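Local coordinates for protein elastinolytic metalloprotease (Pseudoalteromonas sp. CF6-2, PDB 6IK4) that probably cleaves peptide bonds as a zinc-dependent endopeptidase of family M23, the catalytic part of an elastin-degrading bacterial protease, at residues A[20-24]-A[119-123]; A[42-46]-A[101-107]; A[51-56]-A[66-70]. One frame throughout, in Å; residues are numbered along the deposited sequence.

Interaction 1 (A[20-24]-A[119-123]); sequences AHSNT and VHFTL. With ZN (zinc ion), chain B.
The imidazoles of H21 and H120 meet rim to rim, neither lying over the face of the other, with their planes 47° apart and a zinc ion bridging the two edges. H21 binds through its epsilon nitrogen, with NE2 at 2.1 Å from the zinc, and H120 through its delta nitrogen, with ND1 at 2.0 Å. Their ligand atoms, H21 NE2 and H120 ND1, are 3.3 Å apart because they share the ion and not because they bond to each other. In H120, CG stands anti to the backbone N (chi1 170°), which carries the ring off strand 119-125 toward the loop.

N23 meets the NE2 edge of the H120 ring, away from the zinc-bound ND1. Its side chain crosses H120 at about a right angle, the amide plane turned 43° from the imidazole, and OD1 accepts from NE2 of H120 at 2.8 Å. The carboxamide oxygen lies close to the ring plane, while the bond is somewhat bent. With ND1 on zinc and NE2 held by N23, the rotation of the H120 ring is fixed from both ends. G19 O likewise holds ND1 of H21, and Y149 stacks on its ring.

D34 completes the protein ligands of the ion. A His-Asp-His zinc site, with its last histidine on a central strand of the antiparallel sheet, is characteristic of M23 metallopeptidases.

Interaction 2 (A[42-46]-A[101-107]); sequences WGSNT and ANSYNQA
A101 meets W42 through its backbone, its carbonyl O lying at the edge of the indole, 3.6 Å from W42 CZ3. N102 comes next and ties the two segments together. Its carbonyl O accepts at 2.6 Å from N of G43, which, with a positive phi, has no room for a CB beside the carbonyl before it. The side-chain ND2 of N102 donates to S44 O at 3.0 Å in a nearly straight bond of 159°. CG of N102 sits between its own backbone N and carbonyl carbon (chi1 82°), a turn that brings the amide to the 42-46 loop, while its CB packs against T46, whose OG1 is held by Y100 O.

S103 is the N-cap of helix 104-107, OG accepting a weak bond from Q106 N. Y104 follows, its CA 3.8 Å from the centroid of the six-membered ring of W42 in a CH-pi contact over the indole face. Its phenol ring stands perpendicular to the indole in an offset edge-to-face pair, CD1 reaching W42 CZ2 at 3.6 Å. A107 closes the series, CB against CH2 of W42.

Were W42 replaced by an alanine, the Y104 edge and the A107 methyl would probably lose their aromatic partner, opening a gap beside the short helix. The chemistry is thus divided: the two bonds made by N102, one accepted and one donated, probably fix the loop locally, whereas the indole supplies apolar packing to the helix.

Interaction 3 (A[51-56]-A[66-70]); sequences AAHGGV and RVTHS
V56 and T68 face each other as an antiparallel hydrogen-bonded pair, V56 N donating to T68 O at 2.9 Å and T68 N to V56 O at 2.8 Å. G55 CA presses to 3.1 Å from T68 O; a CB there would clash with that oxygen, and it would also collide with the preceding carbonyl. V67 packs CG1 against G55 N and, at 3.6 Å, against CE1 of H53, whose edge also brings CE1 to 3.2 Å from V67 O.

The pair belongs to the beta hairpin of strands 55-61 and 64-68 in the antiparallel sheet of the M23 domain, at the end away from its turn.

CG of H53 lies between its backbone N and carbonyl carbon (chi1 58°), which turns the ring to V67. The ring is steadied partly by ND1 donating to G54 O at 2.8 Å from above the carbonyl plane, with NE2 weakly bonded to T75 OG1; the buried H53 O has no partner in the model. G54 O also meets the H69 ring edge at CD2, 3.5 Å away. Further out, F3 packs edge-to-face with H53, S71 OG bonds to ND1 of H69, and L97 backs A51 and V67.

Interaction 1 is the most buried of the three; its centre is about 7 Å from the centre of the chain, and shared zinc ligation and one hydrogen bond join its segments. Interaction 2, its centre about 17 Å from that of the chain and partly buried, combines loop hydrogen bonds with aromatic packing; interaction 3, also partly buried, relies on strand pairing and packing of V67 against H53. Interactions 1 and 3 reach the same sheet and touch directly, F121 CE1 lying 4.0 Å from A52 CB. Interaction 2 makes no touch with either, yet A107 O bonds to H79, a predicted active-site residue whose side chain also lies near H120. Along the chain, 51-56/66-70 is nested within 42-46/101-107, itself within 20-24/119-123.

Interaction 1 (A[20-24]-A[119-123])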
loop_
_atom_site.group_PDB
_atom_site.type_symbol
_atom_site.label_atom_id
_atom_site.label_comp_id
_atom_site.label_asym_id
_atom_site.label_seq_id
_atom_site.Cartn_x
_atom_site.Cartn_y
_atom_site.Cartn_z
ATOM N N ALA A 20 -2.948 5.308 8.852
ATOM C CA ALA A 20 -1.939 4.280 9.073
ATOM C C ALA A 20 -2.401 3.289 10.134
ATOM O O ALA A 20 -3.056 3.659 11.115
ATOM C CB ALA A 20 -0.609 4.923 9.482
ATOM N N HIS A 21 -2.073 2.015 9.917
ATOM C CA HIS A 21 -2.441 0.952 10.841
ATOM C C HIS A 21 -1.399 -0.149 10.769
ATOM O O HIS A 21 -0.588 -0.208 9.842
ATOM C CB HIS A 21 -3.849 0.393 10.544
ATOM C CG HIS A 21 -4.070 0.012 9.107
ATOM N ND1 HIS A 21 -4.240 0.950 8.108
ATOM C CD2 HIS A 21 -4.166 -1.199 8.504
ATOM C CE1 HIS A 21 -4.428 0.335 6.954
ATOM N NE2 HIS A 21 -4.386 -0.971 7.166
ATOM N N SER A 22 -1.416 -1.020 11.776
ATOM C CA SER A 22 -0.557 -2.189 11.725
ATOM C C SER A 22 -1.080 -3.171 10.683
ATOM O O SER A 22 -2.202 -3.049 10.172
ATOM C CB SER A 22 -0.475 -2.869 13.095
ATOM O OG SER A 22 -1.572 -3.757 13.258
ATOM N N ASN A 23 -0.256 -4.182 10.392
ATOM C CA ASN A 23 -0.626 -5.161 9.381
ATOM C C ASN A 23 -1.946 -5.838 9.718
ATOM O O ASN A 23 -2.726 -6.147 8.813
ATOM C CB ASN A 23 0.474 -6.207 9.217
ATOM C CG ASN A 23 0.190 -7.163 8.078
ATOM O OD1 ASN A 23 -0.170 -6.742 6.978
ATOM N ND2 ASN A 23 0.330 -8.460 8.338
ATOM N N THR A 24 -2.225 -6.048 11.010
ATOM C CA THR A 24 -3.479 -6.672 11.424
ATOM C C THR A 24 -4.574 -5.674 11.742
ATOM O O THR A 24 -5.743 -6.069 11.813
ATOM C CB THR A 24 -3.277 -7.536 12.670
ATOM O OG1 THR A 24 -2.877 -6.696 13.758
ATOM C CG2 THR A 24 -2.217 -8.598 12.423
ATOM N N VAL A 119 -6.215 -2.055 -1.811
ATOM C CA VAL A 119 -4.976 -2.779 -1.517
ATOM C C VAL A 119 -4.502 -2.378 -0.126
ATOM O O VAL A 119 -4.506 -1.193 0.226
ATOM C CB VAL A 119 -3.892 -2.516 -2.580
ATOM C CG1 VAL A 119 -3.612 -1.021 -2.742
ATOM C CG2 VAL A 119 -2.597 -3.265 -2.209
ATOM N N HIS A 120 -4.162 -3.376 0.686
ATOM C CA HIS A 120 -3.536 -3.189 1.985
ATOM C C HIS A 120 -2.035 -3.165 1.735
ATOM O O HIS A 120 -1.451 -4.189 1.379
ATOM C CB HIS A 120 -3.954 -4.329 2.922
ATOM C CG HIS A 120 -3.206 -4.392 4.221
ATOM N ND1 HIS A 120 -3.556 -3.639 5.320
ATOM C CD2 HIS A 120 -2.173 -5.174 4.615
ATOM C CE1 HIS A 120 -2.755 -3.937 6.330
ATOM N NE2 HIS A 120 -1.905 -4.865 5.927
ATOM N N PHE A 121 -1.425 -1.996 1.900
ATOM C CA PHE A 121 -0.030 -1.733 1.538
ATOM C C PHE A 121 0.816 -1.622 2.804
ATOM O O PHE A 121 0.494 -0.822 3.681
ATOM C CB PHE A 121 0.015 -0.437 0.722
ATOM C CG PHE A 121 1.395 0.066 0.386
ATOM C CD1 PHE A 121 2.064 -0.393 -0.739
ATOM C CD2 PHE A 121 1.980 1.067 1.149
ATOM C CE1 PHE A 121 3.324 0.104 -1.072
ATOM C CE2 PHE A 121 3.239 1.563 0.828
ATOM C CZ PHE A 121 3.905 1.083 -0.285
ATOM N N THR A 122 1.915 -2.387 2.887
ATOM C CA THR A 122 2.698 -2.495 4.121
ATOM C C THR A 122 4.180 -2.295 3.833
ATOM O O THR A 122 4.700 -2.846 2.860
ATOM C CB THR A 122 2.508 -3.876 4.792
ATOM O OG1 THR A 122 1.114 -4.119 5.027
ATOM C CG2 THR A 122 3.327 -4.005 6.126
ATOM N N LEU A 123 4.857 -1.531 4.698
ATOM C CA LEU A 123 6.308 -1.350 4.639
ATOM C C LEU A 123 6.993 -2.300 5.616
ATOM O O LEU A 123 6.604 -2.384 6.791
ATOM C CB LEU A 123 6.700 0.093 4.973
ATOM C CG LEU A 123 8.208 0.399 4.946
ATOM C CD1 LEU A 123 8.765 0.284 3.517
ATOM C CD2 LEU A 123 8.520 1.788 5.534
HETATM ZN ZN ZN B . -5.102 -2.380 5.783
#

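Interaction 2 (A[42-46]-A[101-107])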
loop_
_atom_site.group_PDB
_atom_site.type_symbol
_atom_site.label_atom_id
_atom_site.label_comp_id
_atom_site.label_asym_id
_atom_site.label_seq_id
_atom_site.Cartn_x
_atom_site.Cartn_y
_atom_site.Cartn_z
ATOM N N TRP A 42 -17.672 -4.125 -4.368
ATOM C CA TRP A 42 -17.368 -5.434 -4.941
ATOM C C TRP A 42 -18.027 -5.593 -6.308
ATOM O O TRP A 42 -19.170 -5.176 -6.520
ATOM C CB TRP A 42 -17.825 -6.546 -3.999
ATOM C CG TRP A 42 -17.234 -6.438 -2.630
ATOM C CD1 TRP A 42 -17.902 -6.183 -1.466
ATOM C CD2 TRP A 42 -15.846 -6.555 -2.279
ATOM N NE1 TRP A 42 -17.017 -6.150 -0.409
ATOM C CE2 TRP A 42 -15.749 -6.368 -0.882
ATOM C CE3 TRP A 42 -14.677 -6.806 -3.008
ATOM C CZ2 TRP A 42 -14.529 -6.430 -0.198
ATOM C CZ3 TRP A 42 -13.462 -6.861 -2.327
ATOM C CH2 TRP A 42 -13.398 -6.668 -0.939
ATOM N N GLY A 43 -17.290 -6.190 -7.246
ATOM C CA GLY A 43 -17.733 -6.324 -8.617
ATOM C C GLY A 43 -17.338 -5.187 -9.534
ATOM O O GLY A 43 -17.466 -5.325 -10.759
ATOM N N SER A 44 -16.846 -4.077 -8.988
ATOM C CA SER A 44 -16.510 -2.917 -9.797
ATOM C C SER A 44 -15.192 -3.145 -10.534
ATOM O O SER A 44 -14.509 -4.158 -10.364
ATOM C CB SER A 44 -16.459 -1.659 -8.929
ATOM O OG SER A 44 -15.388 -1.713 -8.000
ATOM N N ASN A 45 -14.834 -2.181 -11.379
ATOM C CA ASN A 45 -13.661 -2.286 -12.244
ATOM C C ASN A 45 -12.441 -1.784 -11.467
ATOM O O ASN A 45 -11.990 -0.645 -11.614
ATOM C CB ASN A 45 -13.908 -1.501 -13.527
ATOM C CG ASN A 45 -12.704 -1.447 -14.430
ATOM O OD1 ASN A 45 -12.009 -2.447 -14.631
ATOM N ND2 ASN A 45 -12.447 -0.267 -14.991
ATOM N N THR A 46 -11.901 -2.660 -10.615
ATOM C CA THR A 46 -10.789 -2.265 -9.747
ATOM C C THR A 46 -9.491 -2.105 -10.543
ATOM O O THR A 46 -9.271 -2.802 -11.537
ATOM C CB THR A 46 -10.592 -3.286 -8.632
ATOM O OG1 THR A 46 -10.509 -4.607 -9.187
ATOM C CG2 THR A 46 -11.737 -3.215 -7.628
ATOM N N ALA A 101 -8.376 -6.838 -5.480
ATOM C CA ALA A 101 -9.464 -7.743 -5.821
ATOM C C ALA A 101 -10.804 -7.023 -5.822
ATOM O O ALA A 101 -11.100 -6.232 -4.925
ATOM C CB ALA A 101 -9.504 -8.900 -4.830
ATOM N N ASN A 102 -11.615 -7.305 -6.839
ATOM C CA ASN A 102 -12.985 -6.812 -6.891
ATOM C C ASN A 102 -13.989 -7.844 -6.383
ATOM O O ASN A 102 -15.200 -7.614 -6.473
ATOM C CB ASN A 102 -13.329 -6.360 -8.317
ATOM C CG ASN A 102 -13.745 -7.515 -9.238
ATOM O OD1 ASN A 102 -13.456 -8.683 -8.979
ATOM N ND2 ASN A 102 -14.424 -7.175 -10.322
ATOM N N SER A 103 -13.521 -8.965 -5.837
ATOM C CA SER A 103 -14.411 -9.942 -5.228
ATOM C C SER A 103 -13.980 -10.207 -3.791
ATOM O O SER A 103 -12.786 -10.255 -3.480
ATOM C CB SER A 103 -14.464 -11.245 -6.044
ATOM O OG SER A 103 -13.367 -12.083 -5.760
ATOM N N TYR A 104 -14.970 -10.369 -2.917
ATOM C CA TYR A 104 -14.714 -10.435 -1.483
ATOM C C TYR A 104 -13.876 -11.657 -1.118
ATOM O O TYR A 104 -12.921 -11.556 -0.333
ATOM C CB TYR A 104 -16.055 -10.438 -0.739
ATOM C CG TYR A 104 -15.960 -10.513 0.763
ATOM C CD1 TYR A 104 -15.765 -9.368 1.525
ATOM C CD2 TYR A 104 -16.089 -11.731 1.424
ATOM C CE1 TYR A 104 -15.692 -9.441 2.906
ATOM C CE2 TYR A 104 -16.013 -11.812 2.798
ATOM C CZ TYR A 104 -15.824 -10.666 3.533
ATOM O OH TYR A 104 -15.744 -10.750 4.903
ATOM N N ASN A 105 -14.219 -12.824 -1.680
ATOM C CA ASN A 105 -13.491 -14.046 -1.341
ATOM C C ASN A 105 -12.040 -13.981 -1.800
ATOM O O ASN A 105 -11.141 -14.434 -1.085
ATOM C CB ASN A 105 -14.181 -15.266 -1.949
ATOM C CG ASN A 105 -15.441 -15.647 -1.198
ATOM O OD1 ASN A 105 -15.624 -15.264 -0.041
ATOM N ND2 ASN A 105 -16.316 -16.406 -1.850
ATOM N N GLN A 106 -11.794 -13.440 -2.992
ATOM C CA GLN A 106 -10.419 -13.304 -3.464
ATOM C C GLN A 106 -9.634 -12.315 -2.613
ATOM O O GLN A 106 -8.445 -12.527 -2.343
ATOM C CB GLN A 106 -10.404 -12.867 -4.924
ATOM C CG GLN A 106 -9.001 -12.594 -5.473
ATOM C CD GLN A 106 -8.159 -13.839 -5.508
ATOM O OE1 GLN A 106 -8.682 -14.942 -5.643
ATOM N NE2 GLN A 106 -6.847 -13.679 -5.374
ATOM N N ALA A 107 -10.279 -11.219 -2.200
ATOM C CA ALA A 107 -9.605 -10.220 -1.375
ATOM C C ALA A 107 -9.127 -10.804 -0.056
ATOM O O ALA A 107 -8.114 -10.356 0.495
ATOM C CB ALA A 107 -10.541 -9.042 -1.101
#

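Interaction 3 (A[51-56]-A[66-70])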
loop_
_atom_site.group_PDB
_atom_site.type_symbol
_atom_site.label_atom_id
_atom_site.label_comp_id
_atom_site.label_asym_id
_atom_site.label_seq_id
_atom_site.Cartn_x
_atom_site.Cartn_y
_atom_site.Cartn_z
ATOM N N ALA A 51 4.176 -1.441 -8.662
ATOM C CA ALA A 51 5.244 -1.584 -7.675
ATOM C C ALA A 51 5.747 -0.210 -7.239
ATOM O O ALA A 51 6.109 0.628 -8.077
ATOM C CB ALA A 51 6.403 -2.409 -8.251
ATOM N N ALA A 52 5.776 0.013 -5.916
ATOM C CA ALA A 52 6.237 1.277 -5.343
ATOM C C ALA A 52 7.734 1.499 -5.533
ATOM O O ALA A 52 8.203 2.630 -5.355
ATOM C CB ALA A 52 5.909 1.326 -3.843
ATOM N N HIS A 53 8.471 0.456 -5.899
ATOM C CA HIS A 53 9.925 0.471 -6.069
ATOM C C HIS A 53 10.310 -0.851 -6.727
ATOM O O HIS A 53 9.471 -1.735 -6.911
ATOM C CB HIS A 53 10.636 0.623 -4.726
ATOM C CG HIS A 53 10.282 -0.466 -3.762
ATOM N ND1 HIS A 53 10.895 -1.703 -3.770
ATOM C CD2 HIS A 53 9.325 -0.526 -2.808
ATOM C CE1 HIS A 53 10.346 -2.469 -2.843
ATOM N NE2 HIS A 53 9.389 -1.778 -2.246
ATOM N N GLY A 54 11.601 -0.991 -7.063
ATOM C CA GLY A 54 12.086 -2.224 -7.657
ATOM C C GLY A 54 12.533 -3.255 -6.629
ATOM O O GLY A 54 12.740 -2.946 -5.452
ATOM N N GLY A 55 12.648 -4.502 -7.073
ATOM C CA GLY A 55 13.133 -5.549 -6.199
ATOM C C GLY A 55 12.697 -6.931 -6.654
ATOM O O GLY A 55 12.218 -7.124 -7.771
ATOM N N VAL A 56 12.888 -7.891 -5.743
ATOM C CA VAL A 56 12.615 -9.307 -5.983
ATOM C C VAL A 56 11.250 -9.657 -5.411
ATOM O O VAL A 56 10.896 -9.221 -4.306
ATOM C CB VAL A 56 13.715 -10.190 -5.358
ATOM C CG1 VAL A 56 13.485 -11.656 -5.702
ATOM C CG2 VAL A 56 15.085 -9.746 -5.865
ATOM N N ARG A 66 4.861 -9.498 -2.528
ATOM C CA ARG A 66 5.823 -8.598 -1.903
ATOM C C ARG A 66 6.965 -8.288 -2.868
ATOM O O ARG A 66 7.377 -9.150 -3.655
ATOM C CB ARG A 66 6.380 -9.220 -0.607
ATOM C CG ARG A 66 7.389 -8.351 0.153
ATOM C CD ARG A 66 7.911 -9.061 1.385
ATOM N NE ARG A 66 6.853 -9.411 2.338
ATOM C CZ ARG A 66 7.079 -9.973 3.522
ATOM N NH1 ARG A 66 8.322 -10.242 3.907
ATOM N NH2 ARG A 66 6.064 -10.262 4.326
ATOM N N VAL A 67 7.461 -7.050 -2.807
ATOM C CA VAL A 67 8.635 -6.602 -3.548
ATOM C C VAL A 67 9.715 -6.261 -2.528
ATOM O O VAL A 67 9.541 -5.332 -1.733
ATOM C CB VAL A 67 8.333 -5.375 -4.426
ATOM C CG1 VAL A 67 9.588 -4.982 -5.242
ATOM C CG2 VAL A 67 7.125 -5.633 -5.335
ATOM N N THR A 68 10.830 -6.990 -2.553
ATOM C CA THR A 68 11.939 -6.738 -1.633
ATOM C C THR A 68 13.083 -6.041 -2.364
ATOM O O THR A 68 13.657 -6.588 -3.317
ATOM C CB THR A 68 12.425 -8.033 -0.983
ATOM O OG1 THR A 68 11.336 -8.646 -0.279
ATOM C CG2 THR A 68 13.547 -7.724 0.011
ATOM N N HIS A 69 13.408 -4.834 -1.907
ATOM C CA HIS A 69 14.453 -3.991 -2.458
ATOM C C HIS A 69 15.831 -4.507 -2.037
ATOM O O HIS A 69 15.985 -5.189 -1.022
ATOM C CB HIS A 69 14.254 -2.549 -1.982
ATOM C CG HIS A 69 15.163 -1.552 -2.638
ATOM N ND1 HIS A 69 16.236 -0.980 -1.986
ATOM C CD2 HIS A 69 15.149 -1.012 -3.881
ATOM C CE1 HIS A 69 16.842 -0.131 -2.798
ATOM N NE2 HIS A 69 16.204 -0.134 -3.955
ATOM N N SER A 70 16.842 -4.163 -2.833
ATOM C CA SER A 70 18.212 -4.566 -2.519
ATOM C C SER A 70 18.655 -4.118 -1.124
ATOM O O SER A 70 19.579 -4.716 -0.553
ATOM C CB SER A 70 19.154 -3.997 -3.580
ATOM O OG SER A 70 19.061 -2.583 -3.605
#